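Side-chain contacts in probable adenylyl-sulfate kinase (Aeropyrum pernix, PDB 2YVU), which probably phosphorylates adenosine 5'-phosphosulfate with ATP, giving 3'-phosphoadenylyl sulfate, the activated form of sulfate: residues T28-L33 with I87-F92; A34-K39 with Y176-V181; Q98-V103 with D151-P156. All coordinates share one frame; numbering follows the deposited sequence.

Contact 1. Residues T28-L33 with I87-F92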
# COMPACT_ATOMS: atom_id res chain seq x y z
N THR A 28 -17.96 -4.34 -9.71
CA THR A 28 -18.22 -5.49 -10.58
C THR A 28 -17.31 -5.38 -11.82
O THR A 28 -16.69 -6.36 -12.25
CB THR A 28 -19.65 -5.51 -11.10
OG1 THR A 28 -20.55 -5.21 -10.04
CG2 THR A 28 -19.97 -6.87 -11.69
N ILE A 29 -17.27 -4.18 -12.40
CA ILE A 29 -16.44 -3.95 -13.58
C ILE A 29 -14.96 -4.22 -13.26
O ILE A 29 -14.27 -4.92 -14.01
CB ILE A 29 -16.58 -2.49 -14.10
CG1 ILE A 29 -17.99 -2.31 -14.70
CG2 ILE A 29 -15.46 -2.17 -15.12
CD1 ILE A 29 -18.32 -0.87 -15.07
N ALA A 30 -14.48 -3.69 -12.14
CA ALA A 30 -13.08 -3.90 -11.74
C ALA A 30 -12.72 -5.39 -11.64
O ALA A 30 -11.70 -5.84 -12.15
CB ALA A 30 -12.83 -3.24 -10.39
N THR A 31 -13.56 -6.15 -10.97
CA THR A 31 -13.31 -7.57 -10.76
C THR A 31 -13.35 -8.42 -12.03
O THR A 31 -12.56 -9.35 -12.20
CB THR A 31 -14.31 -8.14 -9.73
OG1 THR A 31 -14.10 -7.47 -8.47
CG2 THR A 31 -14.09 -9.62 -9.54
N ARG A 32 -14.29 -8.12 -12.91
CA ARG A 32 -14.40 -8.85 -14.16
C ARG A 32 -13.22 -8.49 -15.04
O ARG A 32 -12.64 -9.37 -15.69
CB ARG A 32 -15.75 -8.53 -14.82
CG ARG A 32 -16.89 -9.08 -13.96
CD ARG A 32 -18.28 -8.64 -14.37
NE ARG A 32 -18.66 -9.11 -15.69
CZ ARG A 32 -19.80 -9.76 -15.95
NH1 ARG A 32 -20.65 -10.04 -14.98
NH2 ARG A 32 -20.09 -10.11 -17.20
N LEU A 33 -12.82 -7.22 -15.04
CA LEU A 33 -11.66 -6.86 -15.83
C LEU A 33 -10.43 -7.56 -15.27
O LEU A 33 -9.61 -8.10 -16.00
CB LEU A 33 -11.44 -5.34 -15.83
CG LEU A 33 -10.11 -4.94 -16.49
CD1 LEU A 33 -10.15 -5.23 -17.97
CD2 LEU A 33 -9.85 -3.45 -16.26
N ILE A 87 -0.65 -4.24 -12.85
CA ILE A 87 -1.78 -3.50 -13.39
C ILE A 87 -2.67 -3.29 -12.17
O ILE A 87 -3.21 -4.25 -11.61
CB ILE A 87 -2.54 -4.33 -14.46
CG1 ILE A 87 -1.65 -4.50 -15.71
CG2 ILE A 87 -3.86 -3.62 -14.81
CD1 ILE A 87 -2.26 -5.38 -16.81
N VAL A 88 -2.81 -2.03 -11.74
CA VAL A 88 -3.60 -1.75 -10.55
C VAL A 88 -4.96 -1.20 -10.90
O VAL A 88 -5.07 -0.12 -11.46
CB VAL A 88 -2.91 -0.72 -9.68
CG1 VAL A 88 -3.61 -0.64 -8.27
CG2 VAL A 88 -1.43 -1.10 -9.56
N ILE A 89 -6.00 -1.97 -10.58
CA ILE A 89 -7.36 -1.52 -10.88
C ILE A 89 -7.97 -0.99 -9.58
O ILE A 89 -8.10 -1.72 -8.58
CB ILE A 89 -8.19 -2.67 -11.47
CG1 ILE A 89 -7.50 -3.18 -12.76
CG2 ILE A 89 -9.60 -2.20 -11.81
CD1 ILE A 89 -7.95 -4.58 -13.18
N CYS A 90 -8.32 0.29 -9.58
CA CYS A 90 -8.87 0.92 -8.39
C CYS A 90 -10.34 1.30 -8.47
O CYS A 90 -10.80 1.85 -9.47
CB CYS A 90 -8.07 2.18 -8.04
SG CYS A 90 -6.36 1.94 -7.68
N SER A 91 -11.08 1.01 -7.40
CA SER A 91 -12.49 1.33 -7.32
C SER A 91 -12.76 1.97 -5.98
O SER A 91 -12.90 1.28 -4.96
CB SER A 91 -13.36 0.08 -7.44
OG SER A 91 -14.71 0.48 -7.30
N PHE A 92 -12.82 3.30 -5.96
CA PHE A 92 -13.03 3.99 -4.71
C PHE A 92 -14.08 5.07 -4.75
O PHE A 92 -14.54 5.47 -5.82
CB PHE A 92 -11.72 4.61 -4.24
CG PHE A 92 -10.72 3.62 -3.75
CD1 PHE A 92 -9.78 3.09 -4.62
CD2 PHE A 92 -10.76 3.17 -2.43
CE1 PHE A 92 -8.88 2.11 -4.19
CE2 PHE A 92 -9.87 2.20 -1.98
CZ PHE A 92 -8.92 1.67 -2.86

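Contact 2. Residues A34-K39 with Y176-V181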
# COMPACT_ATOMS: atom_id res chain seq x y z
N ALA A 34 -10.32 -7.57 -13.95
CA ALA A 34 -9.18 -8.20 -13.30
C ALA A 34 -9.11 -9.69 -13.64
O ALA A 34 -8.04 -10.23 -13.91
CB ALA A 34 -9.27 -7.99 -11.79
N ASP A 35 -10.26 -10.35 -13.63
CA ASP A 35 -10.29 -11.78 -13.95
C ASP A 35 -9.74 -12.01 -15.37
O ASP A 35 -8.95 -12.93 -15.59
CB ASP A 35 -11.72 -12.31 -13.86
CG ASP A 35 -11.77 -13.83 -13.84
OD1 ASP A 35 -11.04 -14.42 -13.01
OD2 ASP A 35 -12.53 -14.43 -14.63
N LEU A 36 -10.14 -11.17 -16.32
CA LEU A 36 -9.68 -11.29 -17.70
C LEU A 36 -8.16 -11.19 -17.87
O LEU A 36 -7.54 -12.00 -18.57
CB LEU A 36 -10.33 -10.21 -18.58
CG LEU A 36 -11.83 -10.24 -18.89
CD1 LEU A 36 -12.18 -9.04 -19.78
CD2 LEU A 36 -12.21 -11.53 -19.61
N LEU A 37 -7.58 -10.18 -17.26
CA LEU A 37 -6.15 -9.95 -17.35
C LEU A 37 -5.33 -11.01 -16.62
O LEU A 37 -4.28 -11.41 -17.10
CB LEU A 37 -5.81 -8.56 -16.81
CG LEU A 37 -6.50 -7.44 -17.57
CD1 LEU A 37 -6.45 -6.17 -16.74
CD2 LEU A 37 -5.80 -7.24 -18.94
N GLN A 38 -5.79 -11.43 -15.45
CA GLN A 38 -5.06 -12.45 -14.72
C GLN A 38 -5.05 -13.72 -15.55
O GLN A 38 -3.99 -14.31 -15.78
CB GLN A 38 -5.70 -12.68 -13.34
CG GLN A 38 -5.49 -11.51 -12.38
CD GLN A 38 -6.17 -11.69 -11.03
OE1 GLN A 38 -7.19 -12.37 -10.91
NE2 GLN A 38 -5.62 -11.04 -10.00
N LYS A 39 -6.22 -14.14 -16.04
CA LYS A 39 -6.28 -15.34 -16.86
C LYS A 39 -5.32 -15.25 -18.05
O LYS A 39 -4.88 -16.27 -18.57
CB LYS A 39 -7.71 -15.60 -17.33
CG LYS A 39 -8.58 -16.20 -16.23
CD LYS A 39 -10.04 -16.29 -16.66
CE LYS A 39 -10.91 -16.97 -15.60
NZ LYS A 39 -12.35 -17.06 -16.02
N TYR A 176 -15.21 -3.07 -23.31
CA TYR A 176 -14.78 -1.77 -23.81
C TYR A 176 -13.58 -1.28 -23.03
O TYR A 176 -12.65 -0.72 -23.61
CB TYR A 176 -15.96 -0.78 -23.71
CG TYR A 176 -15.81 0.55 -24.43
CD1 TYR A 176 -15.34 0.62 -25.75
CD2 TYR A 176 -16.22 1.74 -23.82
CE1 TYR A 176 -15.28 1.84 -26.44
CE2 TYR A 176 -16.17 2.97 -24.49
CZ TYR A 176 -15.70 3.01 -25.80
OH TYR A 176 -15.64 4.22 -26.46
N LEU A 177 -13.59 -1.49 -21.71
CA LEU A 177 -12.48 -1.06 -20.83
C LEU A 177 -11.25 -1.90 -21.10
O LEU A 177 -10.12 -1.41 -21.09
CB LEU A 177 -12.87 -1.24 -19.34
CG LEU A 177 -12.40 -0.26 -18.23
CD1 LEU A 177 -12.27 -1.00 -16.90
CD2 LEU A 177 -11.10 0.39 -18.59
N TYR A 178 -11.48 -3.19 -21.32
CA TYR A 178 -10.40 -4.12 -21.61
C TYR A 178 -9.65 -3.71 -22.87
O TYR A 178 -8.44 -3.83 -22.92
CB TYR A 178 -10.98 -5.54 -21.76
CG TYR A 178 -10.01 -6.56 -22.32
CD1 TYR A 178 -9.73 -6.61 -23.69
CD2 TYR A 178 -9.37 -7.48 -21.49
CE1 TYR A 178 -8.85 -7.54 -24.22
CE2 TYR A 178 -8.48 -8.43 -22.01
CZ TYR A 178 -8.23 -8.45 -23.37
OH TYR A 178 -7.36 -9.37 -23.89
N SER A 179 -10.36 -3.20 -23.88
CA SER A 179 -9.70 -2.79 -25.13
C SER A 179 -8.78 -1.59 -24.91
O SER A 179 -7.69 -1.53 -25.48
CB SER A 179 -10.73 -2.44 -26.20
OG SER A 179 -11.45 -3.59 -26.61
N LEU A 180 -9.21 -0.64 -24.07
CA LEU A 180 -8.40 0.54 -23.76
C LEU A 180 -7.15 0.07 -22.99
O LEU A 180 -6.02 0.45 -23.32
CB LEU A 180 -9.20 1.54 -22.88
CG LEU A 180 -8.87 3.05 -22.82
CD1 LEU A 180 -9.04 3.58 -21.38
CD2 LEU A 180 -7.47 3.32 -23.29
N VAL A 181 -7.36 -0.76 -21.97
CA VAL A 181 -6.24 -1.26 -21.18
C VAL A 181 -5.22 -1.98 -22.07
O VAL A 181 -4.02 -1.70 -22.00
CB VAL A 181 -6.73 -2.25 -20.08
CG1 VAL A 181 -5.55 -3.04 -19.53
CG2 VAL A 181 -7.40 -1.47 -18.93

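Contact 3. Residues Q98-V103 with D151-P156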
# COMPACT_ATOMS: atom_id res chain seq x y z
N GLN A 98 -10.76 17.47 -7.55
CA GLN A 98 -9.49 17.86 -6.96
C GLN A 98 -8.81 16.66 -6.34
O GLN A 98 -7.61 16.44 -6.53
CB GLN A 98 -9.72 18.94 -5.90
CG GLN A 98 -8.47 19.38 -5.11
CD GLN A 98 -8.08 18.41 -3.99
OE1 GLN A 98 -8.93 17.93 -3.23
NE2 GLN A 98 -6.78 18.15 -3.85
N ALA A 99 -9.59 15.88 -5.59
CA ALA A 99 -9.06 14.69 -4.93
C ALA A 99 -8.53 13.71 -5.97
O ALA A 99 -7.45 13.17 -5.82
CB ALA A 99 -10.16 14.05 -4.08
N ARG A 100 -9.31 13.49 -7.02
CA ARG A 100 -8.89 12.58 -8.08
C ARG A 100 -7.69 13.13 -8.86
O ARG A 100 -6.86 12.36 -9.35
CB ARG A 100 -10.07 12.29 -9.03
CG ARG A 100 -11.23 11.54 -8.35
CD ARG A 100 -12.15 10.86 -9.37
NE ARG A 100 -12.63 11.80 -10.37
CZ ARG A 100 -13.66 12.62 -10.21
NH1 ARG A 100 -14.36 12.63 -9.07
NH2 ARG A 100 -13.99 13.46 -11.19
N ASN A 101 -7.58 14.45 -8.98
CA ASN A 101 -6.45 15.06 -9.69
C ASN A 101 -5.16 14.86 -8.88
O ASN A 101 -4.09 14.66 -9.43
CB ASN A 101 -6.70 16.56 -9.92
CG ASN A 101 -7.84 16.79 -10.90
OD1 ASN A 101 -8.24 17.94 -11.14
ND2 ASN A 101 -8.38 15.71 -11.48
N MET A 102 -5.30 14.93 -7.56
CA MET A 102 -4.18 14.72 -6.65
C MET A 102 -3.71 13.25 -6.76
O MET A 102 -2.51 12.95 -6.75
CB MET A 102 -4.64 15.04 -5.23
CG MET A 102 -3.64 14.76 -4.14
SD MET A 102 -3.72 13.05 -3.60
CE MET A 102 -5.16 13.09 -2.49
N VAL A 103 -4.65 12.32 -6.90
CA VAL A 103 -4.29 10.90 -7.05
C VAL A 103 -3.55 10.74 -8.38
O VAL A 103 -2.47 10.14 -8.43
CB VAL A 103 -5.53 10.00 -7.05
CG1 VAL A 103 -5.14 8.58 -7.45
CG2 VAL A 103 -6.16 10.00 -5.66
N ASP A 151 -22.28 14.32 -0.54
CA ASP A 151 -21.14 14.92 -1.25
C ASP A 151 -21.35 14.85 -2.74
O ASP A 151 -20.77 14.01 -3.42
CB ASP A 151 -19.85 14.17 -0.90
CG ASP A 151 -19.43 14.38 0.54
OD1 ASP A 151 -18.81 15.43 0.84
OD2 ASP A 151 -19.72 13.49 1.38
N PRO A 152 -22.16 15.77 -3.29
CA PRO A 152 -22.43 15.79 -4.73
C PRO A 152 -21.23 15.36 -5.59
O PRO A 152 -20.14 15.92 -5.50
CB PRO A 152 -22.90 17.23 -4.98
CG PRO A 152 -22.40 17.99 -3.79
CD PRO A 152 -22.58 17.04 -2.67
N TYR A 153 -21.47 14.34 -6.41
CA TYR A 153 -20.44 13.78 -7.27
C TYR A 153 -20.05 14.73 -8.39
O TYR A 153 -20.91 15.28 -9.07
CB TYR A 153 -20.94 12.47 -7.86
CG TYR A 153 -19.95 11.79 -8.78
CD1 TYR A 153 -18.85 11.12 -8.26
CD2 TYR A 153 -20.08 11.90 -10.16
CE1 TYR A 153 -17.89 10.58 -9.09
CE2 TYR A 153 -19.12 11.36 -11.01
CZ TYR A 153 -18.02 10.71 -10.46
OH TYR A 153 -17.04 10.21 -11.28
N GLU A 154 -18.75 14.89 -8.61
CA GLU A 154 -18.25 15.76 -9.67
C GLU A 154 -17.65 14.91 -10.78
O GLU A 154 -16.54 14.38 -10.64
CB GLU A 154 -17.19 16.71 -9.10
CG GLU A 154 -17.62 17.30 -7.77
CD GLU A 154 -16.68 18.35 -7.26
OE1 GLU A 154 -15.46 18.09 -7.23
OE2 GLU A 154 -17.15 19.43 -6.87
N PRO A 155 -18.37 14.78 -11.91
CA PRO A 155 -17.85 13.97 -13.02
C PRO A 155 -16.50 14.43 -13.52
O PRO A 155 -16.17 15.61 -13.43
CB PRO A 155 -18.94 14.11 -14.09
CG PRO A 155 -20.17 14.38 -13.30
CD PRO A 155 -19.68 15.34 -12.24
N PRO A 156 -15.68 13.51 -14.05
CA PRO A 156 -14.35 13.88 -14.56
C PRO A 156 -14.54 14.80 -15.78
O PRO A 156 -15.44 14.56 -16.59
CB PRO A 156 -13.73 12.54 -14.96
CG PRO A 156 -14.45 11.56 -14.11
CD PRO A 156 -15.86 12.05 -14.12

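Contact 1. Residues T28-L33 with I87-F92
Ile89 meets Ala30 and Leu33 with its two branches spread by one torsion: with chi1 at -58°, CG2 lies anti to the backbone N, while CG1 lies anti to the carbonyl carbon and carries CD1 off in another direction. On the helix, Leu33 holds CG anti to its own backbone N (chi1 172°), which turns CG and CD2 toward the tip of Ile89. CG2 of Ile89 rests 3.7 Å from CB of Ala30, a residue short enough to let the helix come down close, and CD1 of Ile89 lies 3.8 Å from CD2 of Leu33, the two side chains crossing at a slant. Nearest in backbone terms are Ala30 and Ile89, whose CA atoms are 6.3 Å apart. The axis of segment 28-33 runs nearly antiparallel to that of strand 87-91, at 163°, as expected where the P-loop helix lies on a parallel sheet. Near the end of the strand Ser91 turns its hydroxyl to Thr27, a residue of the ATP site by similarity, through a hydrogen bond between OG and OG1. Across the two segments the interaction is purely apolar and buried, which implies that shape fit and exclusion of water, rather than polar pairing, hold helix to strand here.

Contact 2. Residues A34-K39 with Y176-V181
Tyr178 is the chief projection of this interface, and it reaches from helix 170-184 toward Leu36 and Leu37 of helix 26-39. Its CG stands anti to the backbone N (chi1 169°), which carries the ring out across the space between the helices. CD1 of Leu36 comes to 3.6 Å from CD2 of Tyr178, so this methyl sits against CD2, near the root of the ring. CB of Leu36 adds a second, looser touch on the same CD2, and the leucine and tyrosine pass each other at a slant. Further along the ring, CD2 of Leu37 lies 4.2 Å from CE2 of Tyr178. The ring thus fits into the hollow between two successive leucines, meeting each obliquely; Leu33, one turn earlier, also touches Tyr178 and Val181.

Leu37 also serves as a bump in its turn. Its CB does not point straight at the other helix, but the end of the chain swings nearer, and CD2 of Leu37 sits 4.2 Å from CG1 of Val181, one helical turn beyond Tyr178. The methyl is therefore shared between the ring and the valine. The phenol oxygen passes beyond this apolar patch to a hydrogen bond with Glu40, while Lys39 and Asp35 form a salt bridge along their own helix.

The segment axes approach to 11.0 Å and cross at -46°, a wide separation bridged by the long side chains Tyr178, Leu36 and Leu37. Two neighbouring helices covering one side of a parallel sheet are characteristic of the three-layer alpha/beta/alpha fold of P-loop kinases.

Contact 3. Residues Q98-V103 with D151-P156
Arg100 reaches from its helix to the backbone of Glu154, and its side chain guides the whole account. CB leaves the helix toward the loop, and CG continues anti to the carbonyl carbon. The chain then bends at chi3 (-54°), turning the guanidinium toward the loop. NE forms a salt bridge with Glu116 of strand 114-120, and CG of Pro156 lies 4.2 Å from this NE. CZ faces O of Glu154 at 3.4 Å. NH2 donates to O of Glu154 over 2.8 Å, with an N-H...O angle of 150°, the oxygen lying slightly out of the guanidinium plane. NH1 makes a second, weak bond to the same Glu154 O at 3.2 Å; it also hydrogen-bonds the carbonyl oxygen of Ser94, by similarity the phosphoserine intermediate. CG of Pro156 packs 3.5 Å from NH2, its ring crossing the arginine at about a right angle. OH of Tyr153 stands over one face of the guanidinium, 4.2 Å above the plane and offset toward its rim, and hydrogen-bonds OG1 of Thr19. The ring and guanidinium planes are only 23° apart, and CE1 of Tyr153 is 4.1 Å from NH1 of Arg100. Tyr153 also touches Leu21, of the ATP site by similarity.

With a leucine in place of Arg100, the Glu154 carbonyl is likely to lose both these donors and Glu116 its positive mate, and the loop to be held less firmly beside Ser94. Glu154 is tied from its other end as well, OE1 accepting from the backbone N of Lys97. Arg100 also packs on Trp17, and Pro156 on Tyr118; helix 97-109, the neighbouring strands 14-19 and 114-120 and the loop before strand 161-164 thus converge on one guanidinium.

In the fold
From the N terminus, helix 26-39 follows the P-loop and supplies the first segments of two contacts in succession. Contact 1 closes the loop from this helix to strand 87-91, whereas contact 2 waits for the C-terminal helix 170-184; their segments alternate, so the two loops cross. The two contacts touch each other, as Leu33 meets Leu177. Contact 3 opens after contact 1 has closed and is nested within the long loop of contact 2. Contacts 1 and 2 tie helices 26-39 and 170-184 and strand 87-91 together on one side of the chain, while contact 3, its centre about 24 Å from that of contact 2, ties helix 97-109 to the loop before strand 161-164 on the other.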